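PDB 2HB6: leucine aminopeptidase 1, which releases N-terminal amino acids, preferably leucine, from peptides as a zinc-dependent aminopeptidase and probably serves as a digestive enzyme. Local coordinates for residues G253-T258 and I304-V309; G260-T265 and I330-A335; I220-K225 and I312-D317. The protein carries 1 engineered substitution. All blocks are in the same frame, centred on the assembly; numbering follows the deposited sequence.

In the fold
All three contacts lie in the catalytic domain, with centres 10 to 11 Å apart. Interaction 1 is the fully buried one, a parallel strand pair whose backbone ladder leads to a metal-binding aspartate. Interaction 2, also largely buried, has no regular structure: two loops are joined by an amide, a hydroxyl and a salt bridge. The two share a sodium ion and are tied directly, Asn307 bonding through its side-chain amide to Thr333 O, and Thr258 to Lys264 backbone to backbone. Interaction 3 is only partly buried, and water carries its polar links. Its helix packs against strand 297-307 of interaction 1, while the far end of its loop, at Asp317, meets Ile330 of interaction 2.

Interaction 1 (G253-T258 and I304-V309). With NA (sodium ion), chain F; NA (sodium ion), chain G.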
ATOM      1  N   GLY A 253      -5.348  29.930   8.514  1.00 20.43           N
ATOM      2  CA  GLY A 253      -5.324  29.662   9.958  1.00 20.69           C
ATOM      3  C   GLY A 253      -6.097  28.413  10.319  1.00 20.78           C
ATOM      4  O   GLY A 253      -7.013  28.451  11.154  1.00 19.78           O
ATOM      5  N   VAL A 254      -5.716  27.299   9.705  1.00 16.46           N
ATOM      6  CA  VAL A 254      -6.305  26.001  10.034  1.00 17.47           C
ATOM      7  C   VAL A 254      -5.643  25.480  11.302  1.00 18.47           C
ATOM      8  O   VAL A 254      -4.508  24.996  11.278  1.00 18.10           O
ATOM      9  CB  VAL A 254      -6.189  24.988   8.848  1.00 17.07           C
ATOM     10  CG1 VAL A 254      -6.696  23.605   9.274  1.00 17.36           C
ATOM     11  CG2 VAL A 254      -7.034  25.491   7.655  1.00 14.87           C
ATOM     12  N   VAL A 255      -6.339  25.619  12.429  1.00 18.25           N
ATOM     13  CA  VAL A 255      -5.712  25.323  13.730  1.00 18.64           C
ATOM     14  C   VAL A 255      -5.401  23.822  13.876  1.00 17.87           C
ATOM     15  O   VAL A 255      -4.473  23.434  14.579  1.00 17.66           O
ATOM     16  CB  VAL A 255      -6.571  25.841  14.924  1.00 19.11           C
ATOM     17  CG1 VAL A 255      -6.729  27.365  14.828  1.00 17.21           C
ATOM     18  CG2 VAL A 255      -7.956  25.169  14.961  1.00 19.31           C
ATOM     19  N   TYR A 256      -6.182  22.998  13.178  1.00 18.63           N
ATOM     20  CA  TYR A 256      -5.860  21.588  12.985  1.00 19.55           C
ATOM     21  C   TYR A 256      -6.554  21.060  11.740  1.00 17.61           C
ATOM     22  O   TYR A 256      -7.721  21.353  11.514  1.00 19.11           O
ATOM     23  CB  TYR A 256      -6.341  20.746  14.179  1.00 17.66           C
ATOM     24  CG  TYR A 256      -5.637  19.417  14.210  1.00 22.84           C
ATOM     25  CD1 TYR A 256      -4.377  19.299  14.805  1.00 24.77           C
ATOM     26  CD2 TYR A 256      -6.194  18.296  13.606  1.00 24.10           C
ATOM     27  CE1 TYR A 256      -3.703  18.106  14.813  1.00 21.63           C
ATOM     28  CE2 TYR A 256      -5.530  17.077  13.625  1.00 24.36           C
ATOM     29  CZ  TYR A 256      -4.295  16.997  14.231  1.00 20.60           C
ATOM     30  OH  TYR A 256      -3.632  15.811  14.258  1.00 24.99           O
ATOM     31  N   ASP A 257      -5.834  20.263  10.956  1.00 20.17           N
ATOM     32  CA  ASP A 257      -6.411  19.587   9.800  1.00 22.71           C
ATOM     33  C   ASP A 257      -6.337  18.059   9.965  1.00 21.67           C
ATOM     34  O   ASP A 257      -5.258  17.482   9.848  1.00 22.10           O
ATOM     35  CB  ASP A 257      -5.613  19.981   8.565  1.00 24.75           C
ATOM     36  CG  ASP A 257      -6.316  19.624   7.274  1.00 28.90           C
ATOM     37  OD1 ASP A 257      -7.483  19.179   7.274  1.00 27.73           O
ATOM     38  OD2 ASP A 257      -5.671  19.830   6.228  1.00 40.06           O
ATOM     39  N   THR A 258      -7.477  17.419  10.222  1.00 22.00           N
ATOM     40  CA  THR A 258      -7.533  15.946  10.251  1.00 23.38           C
ATOM     41  C   THR A 258      -7.540  15.389   8.821  1.00 22.05           C
ATOM     42  O   THR A 258      -7.388  14.191   8.621  1.00 22.82           O
ATOM     43  CB  THR A 258      -8.817  15.437  10.904  1.00 24.08           C
ATOM     44  OG1 THR A 258      -9.935  15.867  10.119  1.00 25.18           O
ATOM     45  CG2 THR A 258      -8.959  15.945  12.360  1.00 20.93           C
ATOM     46  N   ILE A 304      -9.777  31.327   9.932  1.00 19.22           N
ATOM     47  CA  ILE A 304      -9.455  30.510  11.104  1.00 18.36           C
ATOM     48  C   ILE A 304     -10.513  29.423  11.282  1.00 20.78           C
ATOM     49  O   ILE A 304     -11.674  29.725  11.554  1.00 19.39           O
ATOM     50  CB  ILE A 304      -9.359  31.363  12.416  1.00 22.94           C
ATOM     51  CG1 ILE A 304      -8.203  32.375  12.327  1.00 18.71           C
ATOM     52  CG2 ILE A 304      -9.121  30.445  13.624  1.00 16.44           C
ATOM     53  CD1 ILE A 304      -8.287  33.501  13.384  1.00 14.99           C
ATOM     54  N   VAL A 305     -10.110  28.166  11.096  1.00 16.94           N
ATOM     55  CA  VAL A 305     -11.049  27.035  11.115  1.00 16.78           C
ATOM     56  C   VAL A 305     -10.332  25.835  11.727  1.00 15.87           C
ATOM     57  O   VAL A 305      -9.103  25.770  11.743  1.00 16.67           O
ATOM     58  CB  VAL A 305     -11.549  26.615   9.680  1.00 17.47           C
ATOM     59  CG1 VAL A 305     -12.239  27.777   8.938  1.00 18.09           C
ATOM     60  CG2 VAL A 305     -10.396  26.076   8.835  1.00 17.50           C
ATOM     61  N   GLU A 306     -11.104  24.880  12.230  1.00 15.18           N
ATOM     62  CA  GLU A 306     -10.570  23.538  12.415  1.00 19.45           C
ATOM     63  C   GLU A 306     -11.306  22.583  11.480  1.00 21.92           C
ATOM     64  O   GLU A 306     -12.535  22.579  11.440  1.00 19.49           O
ATOM     65  CB  GLU A 306     -10.727  23.068  13.874  1.00 18.23           C
ATOM     66  CG  GLU A 306     -10.175  21.639  14.076  1.00 19.31           C
ATOM     67  CD  GLU A 306     -10.017  21.228  15.537  1.00 25.90           C
ATOM     68  OE1 GLU A 306      -9.819  22.116  16.403  1.00 21.46           O
ATOM     69  OE2 GLU A 306     -10.090  20.000  15.810  1.00 17.44           O
ATOM     70  N   ASN A 307     -10.545  21.785  10.729  1.00 19.77           N
ATOM     71  CA  ASN A 307     -11.109  20.845   9.748  1.00 21.94           C
ATOM     72  C   ASN A 307     -11.182  19.456  10.398  1.00 22.82           C
ATOM     73  O   ASN A 307     -10.159  18.800  10.583  1.00 24.49           O
ATOM     74  CB  ASN A 307     -10.183  20.801   8.517  1.00 21.34           C
ATOM     75  CG  ASN A 307     -10.814  20.105   7.323  1.00 28.04           C
ATOM     76  OD1 ASN A 307     -12.031  20.095   7.168  1.00 25.28           O
ATOM     77  ND2 ASN A 307      -9.975  19.518   6.472  1.00 25.00           N
ATOM     78  N   ASN A 308     -12.379  19.036  10.792  1.00 20.00           N
ATOM     79  CA  ASN A 308     -12.529  17.817  11.580  1.00 21.22           C
ATOM     80  C   ASN A 308     -13.690  16.978  11.008  1.00 23.41           C
ATOM     81  O   ASN A 308     -14.207  17.265   9.929  1.00 22.71           O
ATOM     82  CB  ASN A 308     -12.739  18.167  13.071  1.00 22.45           C
ATOM     83  CG  ASN A 308     -12.127  17.132  14.030  1.00 30.21           C
ATOM     84  OD1 ASN A 308     -12.382  15.921  13.927  1.00 25.61           O
ATOM     85  ND2 ASN A 308     -11.340  17.617  14.987  1.00 26.05           N
ATOM     86  N   VAL A 309     -14.077  15.936  11.726  1.00 24.05           N
ATOM     87  CA  VAL A 309     -14.864  14.841  11.161  1.00 26.06           C
ATOM     88  C   VAL A 309     -16.144  14.672  11.979  1.00 25.62           C
ATOM     89  O   VAL A 309     -16.087  14.415  13.182  1.00 23.40           O
ATOM     90  CB  VAL A 309     -14.056  13.500  11.192  1.00 27.77           C
ATOM     91  CG1 VAL A 309     -14.955  12.315  10.820  1.00 26.62           C
ATOM     92  CG2 VAL A 309     -12.834  13.577  10.264  1.00 26.56           C
TER
HETATM   93 NA    NA F3001      -4.763  22.385   5.583  1.00 28.09          NA
HETATM   94 NA    NA G3002      -5.176  20.130   4.039  1.00 31.52          NA
HETATM   95  O   HOH W   1      -2.618  19.400   2.783  1.00 50.00           O
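Thr258 and Asn307 bury the most surface here, followed by Val305, and each marks a different part of the pairing between strand 297-307 and the strands 246-254 and 256-257. The carbonyl oxygen of Asn307 is gripped twice by one residue. Thr258 N meets it almost in line with the C=O bond at 3.0 Å, whereas the hydroxyl OG1 comes in from a tilted direction. The hydroxyl reaches that carbonyl because OG1 sits between the backbone N and the carbonyl carbon (chi1 63°); it also accepts from Gly260 N.

The side chain of Asn307 runs alongside that of Asp257, both pointing the same way. Its ND2 donates to Asp257 OD1 at 2.6 Å, on the syn side but well out of the carboxylate plane, with the amide and carboxylate planes turned 37° apart. ND2 also bonds Thr333 O, and Gly259 N reaches the same OD1, so the carboxylate is held through OD1. Its other oxygen, OD2, is left to bridge two sodium ions, lying 2.3 Å from the sodium of chain G and 2.8 Å from the sodium of chain F.

Val305 works through backbone and methyl groups. Its N donates to Gly253 O and its O accepts from Val255 N at 2.9 Å, a ladder that Asn307 N continues to Tyr256 O although the chain turns a corner at Val255. Val305 CG2 touches Val254 CG2 at 3.6 Å, on a face packed by helices 218-224 and 337-350.

This is the parallel pairing within a beta-alpha-beta unit, connected through helix 277-290. It ends at a two-metal site completed by Lys252, Asp275, Asp334 and Glu336, consistent with the dizinc centre of the M17 aminopeptidases.

Interaction 2 (G260-T265 and I330-A335); sequences GLQIKT and INNTDA. With NA (sodium ion), chain G.
Gln262 and Thr333 join the two loops through reciprocal hydrogen bonds. Backbone Gln262 N donates to Thr333 OG1 at 2.8 Å, while Thr333 N donates to Gln262 OE1 at 2.7 Å, arriving above the plane of the amide carbonyl. The Gln262 side chain stretches across to the other loop, so that NE2 goes on to Asn331 O at 2.9 Å, an acceptor lying almost exactly in the amide plane. With both ends of the amide engaged, its rotation is fixed, and NE2 has a further partner in Lys266 O of a neighbouring subunit. Thr333 OG1 is itself bonded to Gly259 O, which ties the hydroxyl to the start of the same loop. Gly260 passes close by with a positive phi, and a beta carbon there would run into Thr333 OG1.

The charged link is the salt bridge between Lys264 and Asp334, whose side chains cross at about a right angle. A bend at the last torsion (chi4 -75°) brings NZ to Asp334 OD1 at 2.9 Å, on the syn lone pair; its bond to OD2 is weak. A water donates to both Gln262 O and Asp334 OD2 and so links the two loops next to the ion pair.

Metal coordination supplies the third kind of interaction. Asp334 holds the sodium ion of chain G through its backbone O at 2.7 Å and through OD1 at 2.9 Å, with Asp257 and Glu336 as further ligands.

OD1 is therefore shared between the sodium ion and Lys264 NZ, which ties the metal ligand to the lysine. The neutral bonds around Gln262 and Thr333 probably help to set the loops so that Lys264, a predicted active-site residue, lies directly beside Asp334.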
ATOM      1  N   GLY A 260     -10.289  15.984   7.207  1.00 33.62           N
ATOM      2  CA  GLY A 260     -11.739  15.916   7.049  1.00 33.94           C
ATOM      3  C   GLY A 260     -12.154  14.482   6.783  1.00 35.43           C
ATOM      4  O   GLY A 260     -11.426  13.555   7.144  1.00 35.13           O
ATOM      5  N   LEU A 261     -13.321  14.294   6.161  1.00 39.60           N
ATOM      6  CA  LEU A 261     -13.814  12.946   5.852  1.00 39.12           C
ATOM      7  C   LEU A 261     -12.876  12.094   4.966  1.00 39.82           C
ATOM      8  O   LEU A 261     -12.710  10.889   5.197  1.00 33.86           O
ATOM      9  CB  LEU A 261     -15.247  12.976   5.319  1.00 40.08           C
ATOM     10  CG  LEU A 261     -16.298  12.850   6.435  1.00 44.49           C
ATOM     11  CD1 LEU A 261     -17.639  13.336   5.961  1.00 39.21           C
ATOM     12  CD2 LEU A 261     -16.407  11.404   6.976  1.00 32.01           C
ATOM     13  N   GLN A 262     -12.231  12.726   3.987  1.00 37.93           N
ATOM     14  CA  GLN A 262     -11.037  12.137   3.366  1.00 36.86           C
ATOM     15  C   GLN A 262      -9.831  12.276   4.295  1.00 36.56           C
ATOM     16  O   GLN A 262      -8.925  13.097   4.074  1.00 34.74           O
ATOM     17  CB  GLN A 262     -10.767  12.738   1.981  1.00 35.07           C
ATOM     18  CG  GLN A 262     -11.639  12.128   0.894  1.00 36.39           C
ATOM     19  CD  GLN A 262     -11.906  13.092  -0.234  1.00 38.09           C
ATOM     20  OE1 GLN A 262     -12.324  14.222   0.003  1.00 36.63           O
ATOM     21  NE2 GLN A 262     -11.689  12.647  -1.476  1.00 27.39           N
ATOM     22  N   ILE A 263      -9.846  11.443   5.332  1.00 32.72           N
ATOM     23  CA  ILE A 263      -9.014  11.600   6.519  1.00 29.15           C
ATOM     24  C   ILE A 263      -7.542  11.349   6.189  1.00 32.55           C
ATOM     25  O   ILE A 263      -7.220  10.565   5.281  1.00 25.86           O
ATOM     26  CB  ILE A 263      -9.507  10.644   7.637  1.00 38.59           C
ATOM     27  CG1 ILE A 263      -9.045  11.110   9.025  1.00 38.32           C
ATOM     28  CG2 ILE A 263      -9.145   9.165   7.313  1.00 31.59           C
ATOM     29  CD1 ILE A 263      -9.976  10.698  10.178  1.00 43.28           C
ATOM     30  N   LYS A 264      -6.658  12.036   6.911  1.00 30.00           N
ATOM     31  CA  LYS A 264      -5.207  11.846   6.774  1.00 32.84           C
ATOM     32  C   LYS A 264      -4.800  10.501   7.375  1.00 33.63           C
ATOM     33  O   LYS A 264      -5.549   9.918   8.162  1.00 32.35           O
ATOM     34  CB  LYS A 264      -4.449  12.986   7.473  1.00 27.22           C
ATOM     35  CG  LYS A 264      -4.412  14.281   6.674  1.00 33.01           C
ATOM     36  CD  LYS A 264      -3.853  15.416   7.514  1.00 29.38           C
ATOM     37  CE  LYS A 264      -4.105  16.762   6.866  1.00 38.56           C
ATOM     38  NZ  LYS A 264      -3.205  16.984   5.704  1.00 32.69           N
ATOM     39  N   THR A 265      -3.618  10.014   7.006  1.00 33.54           N
ATOM     40  CA  THR A 265      -3.165   8.685   7.434  1.00 34.18           C
ATOM     41  C   THR A 265      -2.630   8.771   8.859  1.00 35.08           C
ATOM     42  O   THR A 265      -2.425   9.880   9.388  1.00 29.85           O
ATOM     43  CB  THR A 265      -2.011   8.150   6.548  1.00 38.24           C
ATOM     44  OG1 THR A 265      -0.880   9.024   6.671  1.00 38.12           O
ATOM     45  CG2 THR A 265      -2.438   8.035   5.073  1.00 41.11           C
ATOM     46  N   ILE A 330     -16.391  20.059  -4.078  1.00 18.25           N
ATOM     47  CA  ILE A 330     -15.336  19.577  -3.199  1.00 20.11           C
ATOM     48  C   ILE A 330     -15.153  18.106  -3.526  1.00 22.28           C
ATOM     49  O   ILE A 330     -16.021  17.303  -3.230  1.00 26.91           O
ATOM     50  CB  ILE A 330     -15.696  19.762  -1.707  1.00 20.05           C
ATOM     51  CG1 ILE A 330     -15.880  21.256  -1.388  1.00 21.00           C
ATOM     52  CG2 ILE A 330     -14.589  19.164  -0.801  1.00 20.85           C
ATOM     53  CD1 ILE A 330     -16.506  21.530  -0.004  1.00 21.80           C
ATOM     54  N   ASN A 331     -14.042  17.758  -4.174  1.00 20.20           N
ATOM     55  CA  ASN A 331     -13.711  16.331  -4.374  1.00 24.20           C
ATOM     56  C   ASN A 331     -12.622  15.849  -3.420  1.00 21.93           C
ATOM     57  O   ASN A 331     -12.238  14.684  -3.423  1.00 24.01           O
ATOM     58  CB  ASN A 331     -13.348  16.048  -5.836  1.00 22.51           C
ATOM     59  CG  ASN A 331     -12.081  16.760  -6.275  1.00 30.31           C
ATOM     60  OD1 ASN A 331     -11.692  17.786  -5.708  1.00 26.51           O
ATOM     61  ND2 ASN A 331     -11.430  16.217  -7.292  1.00 22.23           N
ATOM     62  N   ASN A 332     -12.136  16.763  -2.588  1.00 26.05           N
ATOM     63  CA  ASN A 332     -11.019  16.482  -1.691  1.00 23.34           C
ATOM     64  C   ASN A 332     -11.126  17.328  -0.408  1.00 23.47           C
ATOM     65  O   ASN A 332     -10.793  18.510  -0.400  1.00 23.63           O
ATOM     66  CB  ASN A 332      -9.689  16.756  -2.414  1.00 22.31           C
ATOM     67  CG  ASN A 332      -8.451  16.329  -1.599  1.00 26.50           C
ATOM     68  OD1 ASN A 332      -8.553  15.942  -0.436  1.00 27.85           O
ATOM     69  ND2 ASN A 332      -7.280  16.396  -2.226  1.00 23.70           N
ATOM     70  N   THR A 333     -11.564  16.713   0.687  1.00 22.63           N
ATOM     71  CA  THR A 333     -11.700  17.445   1.945  1.00 28.52           C
ATOM     72  C   THR A 333     -10.353  17.781   2.607  1.00 29.89           C
ATOM     73  O   THR A 333     -10.285  18.655   3.473  1.00 35.84           O
ATOM     74  CB  THR A 333     -12.579  16.694   2.961  1.00 28.45           C
ATOM     75  OG1 THR A 333     -11.937  15.467   3.307  1.00 27.41           O
ATOM     76  CG2 THR A 333     -13.971  16.417   2.382  1.00 23.69           C
ATOM     77  N   ASP A 334      -9.294  17.085   2.198  1.00 27.81           N
ATOM     78  CA  ASP A 334      -7.925  17.438   2.586  1.00 28.24           C
ATOM     79  C   ASP A 334      -7.326  18.571   1.727  1.00 27.59           C
ATOM     80  O   ASP A 334      -6.150  18.917   1.862  1.00 27.67           O
ATOM     81  CB  ASP A 334      -7.027  16.200   2.538  1.00 29.60           C
ATOM     82  CG  ASP A 334      -5.764  16.357   3.379  1.00 35.31           C
ATOM     83  OD1 ASP A 334      -5.720  17.260   4.245  1.00 39.29           O
ATOM     84  OD2 ASP A 334      -4.800  15.601   3.151  1.00 41.35           O
ATOM     85  N   ALA A 335      -8.131  19.168   0.862  1.00 20.93           N
ATOM     86  CA  ALA A 335      -7.694  20.346   0.126  1.00 21.54           C
ATOM     87  C   ALA A 335      -8.572  21.536   0.492  1.00 23.19           C
ATOM     88  O   ALA A 335      -9.091  22.239  -0.379  1.00 23.52           O
ATOM     89  CB  ALA A 335      -7.723  20.070  -1.371  1.00 23.14           C
TER
HETATM   90 NA    NA G3002      -5.176  20.130   4.039  1.00 31.52          NA
HETATM   91  O   HOH W   2      -6.272  13.066   3.496  1.00 42.02           O
HETATM   92  O   HOH W   1      -2.618  19.400   2.783  1.00 50.00           O

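Interaction 3 (I220-K225 and I312-D317)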
ATOM      1  N   ILE A 220     -15.001  29.505   4.246  1.00 20.25           N
ATOM      2  CA  ILE A 220     -14.638  29.503   5.660  1.00 18.67           C
ATOM      3  C   ILE A 220     -15.662  28.711   6.508  1.00 20.10           C
ATOM      4  O   ILE A 220     -15.279  27.877   7.327  1.00 19.29           O
ATOM      5  CB  ILE A 220     -14.433  30.938   6.222  1.00 18.21           C
ATOM      6  CG1 ILE A 220     -13.510  31.734   5.284  1.00 15.61           C
ATOM      7  CG2 ILE A 220     -13.807  30.854   7.647  1.00 18.56           C
ATOM      8  CD1 ILE A 220     -13.120  33.122   5.806  1.00 18.27           C
ATOM      9  N   TYR A 221     -16.950  28.951   6.274  1.00 16.43           N
ATOM     10  CA  TYR A 221     -17.986  28.336   7.088  1.00 22.05           C
ATOM     11  C   TYR A 221     -18.040  26.825   6.929  1.00 22.82           C
ATOM     12  O   TYR A 221     -17.994  26.108   7.927  1.00 19.19           O
ATOM     13  CB  TYR A 221     -19.370  28.941   6.845  1.00 21.05           C
ATOM     14  CG  TYR A 221     -20.439  28.241   7.651  1.00 25.64           C
ATOM     15  CD1 TYR A 221     -21.242  27.250   7.075  1.00 27.72           C
ATOM     16  CD2 TYR A 221     -20.626  28.540   9.001  1.00 27.69           C
ATOM     17  CE1 TYR A 221     -22.213  26.592   7.821  1.00 33.00           C
ATOM     18  CE2 TYR A 221     -21.594  27.893   9.751  1.00 30.80           C
ATOM     19  CZ  TYR A 221     -22.379  26.919   9.155  1.00 32.44           C
ATOM     20  OH  TYR A 221     -23.336  26.278   9.893  1.00 25.99           O
ATOM     21  N   HIS A 222     -18.157  26.345   5.688  1.00 20.41           N
ATOM     22  CA  HIS A 222     -18.357  24.909   5.462  1.00 20.39           C
ATOM     23  C   HIS A 222     -17.133  24.065   5.790  1.00 18.33           C
ATOM     24  O   HIS A 222     -17.269  22.945   6.270  1.00 19.31           O
ATOM     25  CB  HIS A 222     -18.930  24.610   4.059  1.00 18.99           C
ATOM     26  CG  HIS A 222     -20.314  25.150   3.866  1.00 21.43           C
ATOM     27  ND1 HIS A 222     -21.411  24.634   4.522  1.00 22.74           N
ATOM     28  CD2 HIS A 222     -20.768  26.197   3.137  1.00 21.43           C
ATOM     29  CE1 HIS A 222     -22.487  25.330   4.192  1.00 23.02           C
ATOM     30  NE2 HIS A 222     -22.123  26.284   3.349  1.00 19.14           N
ATOM     31  N   VAL A 223     -15.937  24.626   5.589  1.00 18.52           N
ATOM     32  CA  VAL A 223     -14.718  23.960   6.034  1.00 17.94           C
ATOM     33  C   VAL A 223     -14.676  23.780   7.557  1.00 21.82           C
ATOM     34  O   VAL A 223     -14.379  22.686   8.042  1.00 21.30           O
ATOM     35  CB  VAL A 223     -13.453  24.681   5.518  1.00 18.93           C
ATOM     36  CG1 VAL A 223     -12.192  24.084   6.139  1.00 19.51           C
ATOM     37  CG2 VAL A 223     -13.376  24.558   3.981  1.00 19.55           C
ATOM     38  N   GLY A 224     -14.992  24.848   8.294  1.00 17.62           N
ATOM     39  CA  GLY A 224     -14.852  24.862   9.749  1.00 16.93           C
ATOM     40  C   GLY A 224     -16.055  24.452  10.580  1.00 19.24           C
ATOM     41  O   GLY A 224     -15.949  24.347  11.819  1.00 18.24           O
ATOM     42  N   LYS A 225     -17.190  24.193   9.924  1.00 21.63           N
ATOM     43  CA  LYS A 225     -18.452  23.951  10.646  1.00 23.68           C
ATOM     44  C   LYS A 225     -18.421  22.716  11.555  1.00 20.44           C
ATOM     45  O   LYS A 225     -19.140  22.668  12.542  1.00 25.06           O
ATOM     46  CB  LYS A 225     -19.664  23.875   9.694  1.00 24.40           C
ATOM     47  CG  LYS A 225     -19.633  22.701   8.732  1.00 21.13           C
ATOM     48  CD  LYS A 225     -20.796  22.722   7.734  1.00 24.78           C
ATOM     49  CE  LYS A 225     -20.439  21.932   6.470  1.00 19.86           C
ATOM     50  NZ  LYS A 225     -21.611  21.839   5.531  1.00 22.81           N
ATOM     51  N   ILE A 312     -21.919  16.300   9.970  1.00 21.33           N
ATOM     52  CA  ILE A 312     -22.163  17.578   9.299  1.00 27.76           C
ATOM     53  C   ILE A 312     -20.992  18.157   8.511  1.00 24.61           C
ATOM     54  O   ILE A 312     -21.147  19.205   7.883  1.00 26.18           O
ATOM     55  CB  ILE A 312     -22.769  18.659  10.239  1.00 27.54           C
ATOM     56  CG1 ILE A 312     -21.747  19.122  11.290  1.00 29.07           C
ATOM     57  CG2 ILE A 312     -24.090  18.182  10.838  1.00 24.58           C
ATOM     58  CD1 ILE A 312     -22.020  20.530  11.843  1.00 36.74           C
ATOM     59  N   ALA A 313     -19.845  17.466   8.518  1.00 22.55           N
ATOM     60  CA  ALA A 313     -18.654  17.912   7.796  1.00 21.67           C
ATOM     61  C   ALA A 313     -18.899  17.908   6.276  1.00 22.31           C
ATOM     62  O   ALA A 313     -19.776  17.181   5.793  1.00 20.84           O
ATOM     63  CB  ALA A 313     -17.431  17.013   8.152  1.00 17.11           C
ATOM     64  N   ASN A 314     -18.125  18.713   5.544  1.00 21.63           N
ATOM     65  CA  ASN A 314     -17.941  18.547   4.089  1.00 21.69           C
ATOM     66  C   ASN A 314     -17.604  17.092   3.742  1.00 24.86           C
ATOM     67  O   ASN A 314     -16.845  16.430   4.462  1.00 19.22           O
ATOM     68  CB  ASN A 314     -16.789  19.433   3.573  1.00 27.49           C
ATOM     69  CG  ASN A 314     -17.122  20.922   3.584  1.00 23.04           C
ATOM     70  OD1 ASN A 314     -18.273  21.327   3.468  1.00 27.38           O
ATOM     71  ND2 ASN A 314     -16.093  21.743   3.712  1.00 32.37           N
ATOM     72  N   LYS A 315     -18.191  16.620   2.644  1.00 25.54           N
ATOM     73  CA  LYS A 315     -18.012  15.268   2.100  1.00 25.67           C
ATOM     74  C   LYS A 315     -17.536  15.511   0.669  1.00 20.44           C
ATOM     75  O   LYS A 315     -17.984  16.470   0.041  1.00 21.00           O
ATOM     76  CB  LYS A 315     -19.382  14.558   1.980  1.00 25.94           C
ATOM     77  CG  LYS A 315     -20.131  14.259   3.261  1.00 29.39           C
ATOM     78  CD  LYS A 315     -21.503  13.635   2.929  1.00 25.51           C
ATOM     79  CE  LYS A 315     -22.595  14.681   2.828  1.00 23.59           C
ATOM     80  NZ  LYS A 315     -23.126  14.979   4.208  1.00 39.89           N
ATOM     81  N   PRO A 316     -16.658  14.646   0.133  1.00 23.30           N
ATOM     82  CA  PRO A 316     -16.364  14.778  -1.297  1.00 22.19           C
ATOM     83  C   PRO A 316     -17.621  14.574  -2.134  1.00 25.28           C
ATOM     84  O   PRO A 316     -18.411  13.698  -1.811  1.00 25.47           O
ATOM     85  CB  PRO A 316     -15.364  13.654  -1.572  1.00 22.73           C
ATOM     86  CG  PRO A 316     -15.395  12.778  -0.396  1.00 27.84           C
ATOM     87  CD  PRO A 316     -15.886  13.561   0.770  1.00 23.31           C
ATOM     88  N   ASP A 317     -17.783  15.390  -3.183  1.00 18.32           N
ATOM     89  CA  ASP A 317     -19.030  15.532  -3.972  1.00 21.80           C
ATOM     90  C   ASP A 317     -19.866  16.760  -3.597  1.00 21.09           C
ATOM     91  O   ASP A 317     -20.617  17.263  -4.442  1.00 22.45           O
ATOM     92  CB  ASP A 317     -19.944  14.296  -3.926  1.00 24.23           C
ATOM     93  CG  ASP A 317     -19.372  13.093  -4.652  1.00 29.61           C
ATOM     94  OD1 ASP A 317     -18.304  13.186  -5.309  1.00 23.43           O
ATOM     95  OD2 ASP A 317     -20.015  12.034  -4.543  1.00 24.85           O
TER
HETATM   96  O   HOH W   3     -16.612  20.542   7.210  1.00 21.01           O
HETATM   97  O   HOH W   4     -20.726  20.859   2.835  1.00 24.16           O
HETATM   98  O   HOH W   5     -23.359  20.301   7.046  1.00 25.22           O
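Lys225 and Asn314 are brought together by their first torsions. CG of Lys225 lies between the backbone N and the carbonyl carbon (chi1 65°), sending an extended chain toward the loop; CG of Asn314 lies beside its own N (chi1 -70°) and faces the helix. In the M17 catalytic domain this packs helix 218-224 against the loop linking strands 297-307 and 319-321.

The aliphatic part of Lys225 lies along the loop backbone, with CE 3.2 Å from Ile312 O. Its NZ bonds His222 ND1 at 3.0 Å, coming somewhat out of the imidazole plane. Two waters extend its reach: one accepts from NZ and donates to Ile312 O, the other accepts from NZ and donates to Asn314 OD1. With an alanine here the amine is gone, and the two waters would probably lose their link to segment 220-225 while His222 ND1 is left without this donor.

Asn314 sets its amide against His222, with ND2 3.1 Å from His222 O at an angle too poor for a hydrogen bond and OD1 3.4 Å from His222 CB. A further water accepts from Asn314 N at 2.9 Å and lies 2.7 Å from His222 O, to which it may donate.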